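Local coordinates for extracellular solute-binding protein, family 5 (Chelativorans sp., PDB 6WM6) that binds EDTA in the periplasm as the solute-binding component of an ABC transporter and probably hands it on for uptake, at residues A[220-225]-A[247-252]; A[232-237]-A[251-256]. All blocks are in the same frame, centred on the assembly; numbering follows the deposited sequence. Where two conformers were deposited one is given.

Contacts 1 and 2 lie in one four-stranded mixed sheet, ordered 49-54, 251-256, 232-237, 222-228, and share Lys251 and Leu252. Both are partly buried. Contact 2, with no exposed residue, joins two neighbouring strands through backbone hydrogen bonds, with a buried apolar face and a mixed face where long charged side chains lie beside Leu232 and Thr234. Contact 1 spans the strand between: strands 222-228 and 251-256 flank 232-237 on either side, so the contact is made largely by side chains and by the loop 247-250, through a buried tyrosine and a salt bridge that reaches the surface at Glu225. Backbone pairing of Met223 with Val236 and Glu225 with Thr234 ties the two.

Contact 1: residues A[220-225]-A[247-252]; sequences GPYMVE and PYLDKL
The phenol oxygen of Tyr222 is gripped twice: Leu249 N donates to OH over 3.1 Å at 151°, and a water lies 2.6 Å from OH, near the plane of the ring, and accepts a hydrogen bond from Tyr248 N. Tyr222 thus fastens the loop leading into strand 251-256 to the edge strand 222-228 of the mixed sheet, reaching past strand 232-237. Its CG lies anti to the carbonyl carbon (chi1 -71°), which sends the ring between two apolar neighbours. Pro247, which follows a cis peptide bond, sets CB 3.4 Å from Tyr222 CZ on one face. Leu252 lies over the opposite face, its CB making a CH-pi contact 4.3 Å from the ring centroid and offset toward the rim. Held on both faces and at the hydroxyl, the ring has little freedom to turn. Pro221 extends the apolar patch, its CB 4.2 Å from Pro247 CB. Farther along, Glu225 and Lys251 reach across strand 232-237 with extended chains and form a salt bridge at the more exposed end. Lys251 NZ meets Glu225 OE1 at 3.0 Å on the syn lone pair, while a second water donates to Glu225 OE2 at 2.5 Å and is only weakly held by NZ.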
ATOM      1  N   GLY A 220     -15.347 -11.627  11.827  1.00 15.89           N
ATOM      2  CA  GLY A 220     -15.170 -10.275  12.326  1.00 15.45           C
ATOM      3  C   GLY A 220     -16.454  -9.696  12.871  1.00 16.18           C
ATOM      4  O   GLY A 220     -17.459 -10.398  13.041  1.00 16.72           O
ATOM      5  N   PRO A 221     -16.468  -8.385  13.108  1.00 16.03           N
ATOM      6  CA  PRO A 221     -17.632  -7.761  13.761  1.00 15.77           C
ATOM      7  C   PRO A 221     -18.853  -7.655  12.869  1.00 16.27           C
ATOM      8  O   PRO A 221     -19.965  -7.570  13.401  1.00 17.49           O
ATOM      9  CB  PRO A 221     -17.101  -6.371  14.179  1.00 16.69           C
ATOM     10  CG  PRO A 221     -15.948  -6.124  13.237  1.00 16.13           C
ATOM     11  CD  PRO A 221     -15.303  -7.477  13.067  1.00 16.49           C
ATOM     12  N   TYR A 222     -18.668  -7.662  11.550  1.00 16.93           N
ATOM     13  CA  TYR A 222     -19.753  -7.492  10.592  1.00 16.66           C
ATOM     14  C   TYR A 222     -19.771  -8.659   9.604  1.00 17.56           C
ATOM     15  O   TYR A 222     -18.803  -9.420   9.508  1.00 18.52           O
ATOM     16  CB  TYR A 222     -19.617  -6.135   9.858  1.00 17.27           C
ATOM     17  CG  TYR A 222     -19.926  -4.947  10.763  1.00 16.55           C
ATOM     18  CD1 TYR A 222     -21.221  -4.545  10.990  1.00 17.04           C
ATOM     19  CD2 TYR A 222     -18.908  -4.248  11.382  1.00 16.97           C
ATOM     20  CE1 TYR A 222     -21.513  -3.498  11.820  1.00 17.14           C
ATOM     21  CE2 TYR A 222     -19.181  -3.174  12.211  1.00 17.23           C
ATOM     22  CZ  TYR A 222     -20.489  -2.812  12.429  1.00 16.88           C
ATOM     23  OH  TYR A 222     -20.812  -1.763  13.277  1.00 18.35           O
ATOM     24  N   MET A 223     -20.880  -8.796   8.889  1.00 17.95           N
ATOM     25  CA  MET A 223     -21.009  -9.804   7.846  1.00 17.45           C
ATOM     26  C   MET A 223     -21.879  -9.240   6.740  1.00 17.83           C
ATOM     27  O   MET A 223     -22.704  -8.371   6.989  1.00 18.84           O
ATOM     28  CB  MET A 223     -21.589 -11.100   8.425  1.00 20.18           C
ATOM     29  CG  MET A 223     -23.034 -11.005   8.898  1.00 20.76           C
ATOM     30  SD  MET A 223     -23.506 -12.427   9.916  1.00 23.40           S
ATOM     31  CE  MET A 223     -23.084 -13.812   8.877  1.00 32.99           C
ATOM     32  N   VAL A 224     -21.710  -9.752   5.527  1.00 19.39           N
ATOM     33  CA  VAL A 224     -22.450  -9.222   4.384  1.00 20.92           C
ATOM     34  C   VAL A 224     -23.899  -9.690   4.428  1.00 20.92           C
ATOM     35  O   VAL A 224     -24.183 -10.900   4.507  1.00 23.36           O
ATOM     36  CB  VAL A 224     -21.766  -9.621   3.069  1.00 22.93           C
ATOM     37  CG1 VAL A 224     -22.578  -9.086   1.865  1.00 24.89           C
ATOM     38  CG2 VAL A 224     -20.364  -9.096   3.014  1.00 24.85           C
ATOM     39  N   GLU A 225     -24.819  -8.736   4.383  1.00 19.86           N
ATOM     40  CA  GLU A 225     -26.244  -8.987   4.200  1.00 20.90           C
ATOM     41  C   GLU A 225     -26.628  -9.041   2.725  1.00 23.07           C
ATOM     42  O   GLU A 225     -27.423  -9.907   2.338  1.00 23.96           O
ATOM     43  CB  GLU A 225     -27.063  -7.909   4.917  1.00 23.33           C
ATOM     44  CG  GLU A 225     -28.575  -8.095   4.809  1.00 25.77           C
ATOM     45  CD  GLU A 225     -29.352  -6.984   5.494  1.00 28.36           C
ATOM     46  OE1 GLU A 225     -29.326  -5.834   5.004  1.00 32.41           O
ATOM     47  OE2 GLU A 225     -29.983  -7.255   6.544  1.00 37.47           O
ATOM     48  N   PRO A 247     -19.935  -4.928  17.643  1.00 20.02           N
ATOM     49  CA  PRO A 247     -20.126  -3.771  16.761  1.00 20.58           C
ATOM     50  C   PRO A 247     -21.202  -2.831  17.304  1.00 20.62           C
ATOM     51  O   PRO A 247     -22.058  -3.244  18.097  1.00 22.52           O
ATOM     52  CB  PRO A 247     -20.624  -4.420  15.465  1.00 21.79           C
ATOM     53  CG  PRO A 247     -21.355  -5.618  15.912  1.00 22.94           C
ATOM     54  CD  PRO A 247     -20.590  -6.135  17.107  1.00 22.18           C
ATOM     55  N   TYR A 248     -21.162  -1.579  16.895  1.00 18.46           N
ATOM     56  CA  TYR A 248     -22.130  -0.586  17.358  1.00 18.76           C
ATOM     57  C   TYR A 248     -23.212  -0.233  16.353  1.00 20.36           C
ATOM     58  O   TYR A 248     -24.240   0.321  16.761  1.00 23.48           O
ATOM     59  CB  TYR A 248     -21.407   0.714  17.745  1.00 20.24           C
ATOM     60  CG  TYR A 248     -20.508   0.577  18.940  1.00 20.36           C
ATOM     61  CD1 TYR A 248     -19.195   0.158  18.818  1.00 21.37           C
ATOM     62  CD2 TYR A 248     -20.968   0.881  20.212  1.00 24.41           C
ATOM     63  CE1 TYR A 248     -18.374   0.041  19.918  1.00 23.39           C
ATOM     64  CE2 TYR A 248     -20.146   0.766  21.321  1.00 28.27           C
ATOM     65  CZ  TYR A 248     -18.848   0.348  21.156  1.00 29.64           C
ATOM     66  OH  TYR A 248     -18.006   0.225  22.249  1.00 34.31           O
ATOM     67  N   LEU A 249     -23.032  -0.523  15.073  1.00 19.00           N
ATOM     68  CA  LEU A 249     -23.974  -0.094  14.041  1.00 18.68           C
ATOM     69  C   LEU A 249     -24.931  -1.213  13.664  1.00 20.13           C
ATOM     70  O   LEU A 249     -24.593  -2.398  13.695  1.00 21.82           O
ATOM     71  CB  LEU A 249     -23.226   0.340  12.783  1.00 18.70           C
ATOM     72  CG  LEU A 249     -22.268   1.518  12.960  1.00 18.02           C
ATOM     73  CD1 LEU A 249     -21.332   1.607  11.778  1.00 20.38           C
ATOM     74  CD2 LEU A 249     -23.044   2.805  13.138  1.00 18.43           C
ATOM     75  N   ASP A 250     -26.143  -0.817  13.289  1.00 20.14           N
ATOM     76  CA  ASP A 250     -27.089  -1.772  12.722  1.00 20.94           C
ATOM     77  C   ASP A 250     -26.705  -2.151  11.302  1.00 18.95           C
ATOM     78  O   ASP A 250     -26.915  -3.294  10.898  1.00 22.15           O
ATOM     79  CB  ASP A 250     -28.499  -1.177  12.720  1.00 23.03           C
ATOM     80  CG  ASP A 250     -29.055  -0.991  14.115  1.00 27.39           C
ATOM     81  OD1 ASP A 250     -28.901  -1.906  14.941  1.00 31.04           O
ATOM     82  OD2 ASP A 250     -29.631   0.085  14.374  1.00 30.60           O
ATOM     83  N   LYS A 251     -26.155  -1.213  10.532  1.00 19.00           N
ATOM     84  CA  LYS A 251     -25.648  -1.506   9.207  1.00 19.15           C
ATOM     85  C   LYS A 251     -24.410  -0.671   8.934  1.00 17.91           C
ATOM     86  O   LYS A 251     -24.319   0.499   9.330  1.00 18.75           O
ATOM     87  CB  LYS A 251     -26.682  -1.252   8.097  1.00 21.92           C
ATOM     88  CG  LYS A 251     -27.966  -2.044   8.283  1.00 23.71           C
ATOM     89  CD  LYS A 251     -28.713  -2.229   6.971  1.00 29.58           C
ATOM     90  CE  LYS A 251     -30.044  -2.936   7.209  1.00 32.90           C
ATOM     91  NZ  LYS A 251     -30.728  -3.294   5.934  1.00 40.35           N
ATOM     92  N   LEU A 252     -23.447  -1.296   8.253  1.00 18.06           N
ATOM     93  CA  LEU A 252     -22.258  -0.648   7.713  1.00 17.78           C
ATOM     94  C   LEU A 252     -22.295  -0.891   6.211  1.00 18.28           C
ATOM     95  O   LEU A 252     -22.381  -2.050   5.767  1.00 19.28           O
ATOM     96  CB  LEU A 252     -20.999  -1.268   8.317  1.00 18.65           C
ATOM     97  CG  LEU A 252     -19.683  -0.813   7.691  1.00 19.41           C
ATOM     98  CD1 LEU A 252     -19.492   0.689   7.835  1.00 22.07           C
ATOM     99  CD2 LEU A 252     -18.529  -1.580   8.351  1.00 22.58           C
TER
HETATM  100  O   HOH W   1     -19.022  -0.812  14.972  1.00 18.30           O
HETATM  101  O   HOH W   2     -31.713  -5.889   7.825  1.00 44.29           O

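Contact 2: residues A[232-237]-A[251-256]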
ATOM      1  N   LEU A 232     -23.603  -1.168  -4.123  1.00 22.39           N
ATOM      2  CA  LEU A 232     -23.673  -1.115  -2.661  1.00 21.42           C
ATOM      3  C   LEU A 232     -23.396  -2.465  -2.023  1.00 21.24           C
ATOM      4  O   LEU A 232     -24.039  -3.465  -2.370  1.00 22.21           O
ATOM      5  CB  LEU A 232     -25.083  -0.652  -2.257  1.00 23.27           C
ATOM      6  CG  LEU A 232     -25.336  -0.379  -0.779  1.00 22.64           C
ATOM      7  CD1 LEU A 232     -24.574   0.864  -0.340  1.00 22.02           C
ATOM      8  CD2 LEU A 232     -26.823  -0.221  -0.505  1.00 23.66           C
ATOM      9  N   VAL A 233     -22.482  -2.477  -1.058  1.00 19.49           N
ATOM     10  CA  VAL A 233     -22.283  -3.606  -0.142  1.00 19.80           C
ATOM     11  C   VAL A 233     -22.948  -3.231   1.169  1.00 18.83           C
ATOM     12  O   VAL A 233     -22.641  -2.172   1.735  1.00 19.84           O
ATOM     13  CB  VAL A 233     -20.789  -3.874   0.094  1.00 20.21           C
ATOM     14  CG1 VAL A 233     -20.616  -5.201   0.841  1.00 22.84           C
ATOM     15  CG2 VAL A 233     -19.997  -3.871  -1.201  1.00 23.62           C
ATOM     16  N   THR A 234     -23.843  -4.074   1.663  1.00 17.94           N
ATOM     17  CA  THR A 234     -24.506  -3.857   2.943  1.00 19.52           C
ATOM     18  C   THR A 234     -24.056  -4.918   3.927  1.00 19.66           C
ATOM     19  O   THR A 234     -24.264  -6.114   3.688  1.00 19.83           O
ATOM     20  CB  THR A 234     -26.024  -3.874   2.783  1.00 19.94           C
ATOM     21  OG1 THR A 234     -26.396  -2.815   1.896  1.00 21.13           O
ATOM     22  CG2 THR A 234     -26.686  -3.642   4.121  1.00 20.33           C
ATOM     23  N   LEU A 235     -23.468  -4.483   5.041  1.00 18.73           N
ATOM     24  CA  LEU A 235     -23.070  -5.367   6.130  1.00 18.62           C
ATOM     25  C   LEU A 235     -23.920  -5.121   7.369  1.00 18.63           C
ATOM     26  O   LEU A 235     -24.410  -4.004   7.601  1.00 19.90           O
ATOM     27  CB  LEU A 235     -21.604  -5.172   6.508  1.00 18.88           C
ATOM     28  CG  LEU A 235     -20.576  -5.468   5.425  1.00 20.48           C
ATOM     29  CD1 LEU A 235     -20.427  -4.370   4.445  1.00 24.25           C
ATOM     30  CD2 LEU A 235     -19.216  -5.754   6.075  1.00 29.38           C
ATOM     31  N   VAL A 236     -24.096  -6.168   8.164  1.00 19.55           N
ATOM     32  CA  VAL A 236     -24.831  -6.122   9.425  1.00 18.96           C
ATOM     33  C   VAL A 236     -23.958  -6.773  10.483  1.00 18.16           C
ATOM     34  O   VAL A 236     -22.995  -7.481  10.154  1.00 18.12           O
ATOM     35  CB  VAL A 236     -26.196  -6.860   9.312  1.00 20.64           C
ATOM     36  CG1 VAL A 236     -27.102  -6.118   8.326  1.00 21.70           C
ATOM     37  CG2 VAL A 236     -25.983  -8.322   8.894  1.00 20.44           C
ATOM     38  N   PRO A 237     -24.278  -6.577  11.761  1.00 18.55           N
ATOM     39  CA  PRO A 237     -23.480  -7.232  12.813  1.00 19.62           C
ATOM     40  C   PRO A 237     -23.429  -8.740  12.631  1.00 19.27           C
ATOM     41  O   PRO A 237     -24.412  -9.378  12.242  1.00 20.51           O
ATOM     42  CB  PRO A 237     -24.209  -6.875  14.104  1.00 20.69           C
ATOM     43  CG  PRO A 237     -24.896  -5.579  13.777  1.00 23.39           C
ATOM     44  CD  PRO A 237     -25.315  -5.685  12.338  1.00 20.10           C
ATOM     45  N   LYS A 251     -26.155  -1.213  10.532  1.00 19.00           N
ATOM     46  CA  LYS A 251     -25.648  -1.506   9.207  1.00 19.15           C
ATOM     47  C   LYS A 251     -24.410  -0.671   8.934  1.00 17.91           C
ATOM     48  O   LYS A 251     -24.319   0.499   9.330  1.00 18.75           O
ATOM     49  CB  LYS A 251     -26.682  -1.252   8.097  1.00 21.92           C
ATOM     50  CG  LYS A 251     -27.966  -2.044   8.283  1.00 23.71           C
ATOM     51  CD  LYS A 251     -28.713  -2.229   6.971  1.00 29.58           C
ATOM     52  CE  LYS A 251     -30.044  -2.936   7.209  1.00 32.90           C
ATOM     53  NZ  LYS A 251     -30.728  -3.294   5.934  1.00 40.35           N
ATOM     54  N   LEU A 252     -23.447  -1.296   8.253  1.00 18.06           N
ATOM     55  CA  LEU A 252     -22.258  -0.648   7.713  1.00 17.78           C
ATOM     56  C   LEU A 252     -22.295  -0.891   6.211  1.00 18.28           C
ATOM     57  O   LEU A 252     -22.381  -2.050   5.767  1.00 19.28           O
ATOM     58  CB  LEU A 252     -20.999  -1.268   8.317  1.00 18.65           C
ATOM     59  CG  LEU A 252     -19.683  -0.813   7.691  1.00 19.41           C
ATOM     60  CD1 LEU A 252     -19.492   0.689   7.835  1.00 22.07           C
ATOM     61  CD2 LEU A 252     -18.529  -1.580   8.351  1.00 22.58           C
ATOM     62  N   LYS A 253     -22.300   0.179   5.433  1.00 18.01           N
ATOM     63  CA  LYS A 253     -22.482   0.095   3.997  1.00 17.36           C
ATOM     64  C   LYS A 253     -21.277   0.686   3.284  1.00 18.23           C
ATOM     65  O   LYS A 253     -20.697   1.683   3.736  1.00 18.97           O
ATOM     66  CB  LYS A 253     -23.748   0.859   3.569  1.00 19.21           C
ATOM     67  CG  LYS A 253     -25.029   0.172   4.020  1.00 20.84           C
ATOM     68  CD  LYS A 253     -26.256   1.036   3.815  1.00 22.55           C
ATOM     69  CE  LYS A 253     -27.498   0.227   4.133  1.00 24.95           C
ATOM     70  NZ  LYS A 253     -28.721   1.069   4.046  1.00 30.84           N
ATOM     71  N   PHE A 254     -20.901   0.068   2.159  1.00 17.87           N
ATOM     72  CA  PHE A 254     -19.884   0.605   1.258  1.00 18.87           C
ATOM     73  C   PHE A 254     -20.567   0.909  -0.060  1.00 18.14           C
ATOM     74  O   PHE A 254     -21.069  -0.007  -0.727  1.00 18.93           O
ATOM     75  CB  PHE A 254     -18.735  -0.384   1.114  1.00 18.23           C
ATOM     76  CG  PHE A 254     -17.980  -0.605   2.386  1.00 18.54           C
ATOM     77  CD1 PHE A 254     -17.033   0.318   2.808  1.00 18.23           C
ATOM     78  CD2 PHE A 254     -18.227  -1.716   3.159  1.00 20.98           C
ATOM     79  CE1 PHE A 254     -16.335   0.127   3.978  1.00 19.84           C
ATOM     80  CE2 PHE A 254     -17.509  -1.926   4.345  1.00 20.69           C
ATOM     81  CZ  PHE A 254     -16.580  -1.009   4.751  1.00 19.52           C
ATOM     82  N   ARG A 255     -20.635   2.190  -0.400  1.00 19.55           N
ATOM     83  CA  ARG A 255     -21.295   2.653  -1.610  0.59 19.80           C
ATOM     84  C   ARG A 255     -20.249   2.857  -2.697  1.00 20.86           C
ATOM     85  O   ARG A 255     -19.270   3.575  -2.495  1.00 21.67           O
ATOM     86  CB  ARG A 255     -22.006   3.971  -1.320  0.59 20.74           C
ATOM     87  CG  ARG A 255     -22.669   4.616  -2.538  0.59 24.92           C
ATOM     88  CD  ARG A 255     -23.998   3.985  -2.880  0.59 31.32           C
ATOM     89  NE  ARG A 255     -24.705   4.807  -3.867  0.59 35.03           N
ATOM     90  CZ  ARG A 255     -24.810   4.518  -5.160  0.59 29.92           C
ATOM     91  NH1 ARG A 255     -24.276   3.413  -5.652  0.59 30.00           N
ATOM     92  NH2 ARG A 255     -25.467   5.346  -5.961  0.59 33.33           N
ATOM     93  N   ILE A 256     -20.469   2.227  -3.845  1.00 21.39           N
ATOM     94  CA  ILE A 256     -19.518   2.285  -4.948  1.00 22.96           C
ATOM     95  C   ILE A 256     -19.743   3.569  -5.740  1.00 24.20           C
ATOM     96  O   ILE A 256     -20.824   3.766  -6.306  1.00 28.24           O
ATOM     97  CB  ILE A 256     -19.650   1.028  -5.825  1.00 25.57           C
ATOM     98  CG1 ILE A 256     -19.238  -0.197  -4.990  1.00 28.26           C
ATOM     99  CG2 ILE A 256     -18.803   1.149  -7.081  1.00 30.47           C
ATOM    100  CD1 ILE A 256     -19.921  -1.478  -5.387  1.00 31.41           C
TER
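Lys251 starts the antiparallel pairing of strands 251-256 and 232-237: its CA makes a CH...O contact with Leu235 O, and its CD lies 3.8 Å from Thr234 CG2. Leu252 pairs with Leu235 through two backbone bonds. Leu235 N reaches Leu252 O at 2.8 Å, and Leu252 N returns a bond to Leu235 O at 2.9 Å. On the other face Lys253 runs beside Thr234, pointing the same way; its CG and CE both come 3.9 Å from Thr234 OG1, and its NZ goes on to a salt bridge with Glu49 of strand 49-54. A glycine in place of Thr234, lacking the methyl that touches both lysines and the hydroxyl beside Lys253, would probably open a gap along the two aliphatic stems, leaving them more room to move short of their salt-bridged ends. Phe254 forms the second hydrogen-bonded pair with Val233, bonds running both ways, Val233 N to Phe254 O at 2.9 Å and 170°. Its CG is anti to the carbonyl carbon (chi1 -65°), placing the ring edge at Leu235 CD1, 3.7 Å from CD2. Arg255 offers CB and CD to Leu232 CD1. The chemistry implies a two-sided sheet: Val233 and Phe254 pack on helix 71-77, with Leu235 and Leu252 on the same buried face, while on the other face lysine stems lend apolar cover and carry their charges to acidic partners.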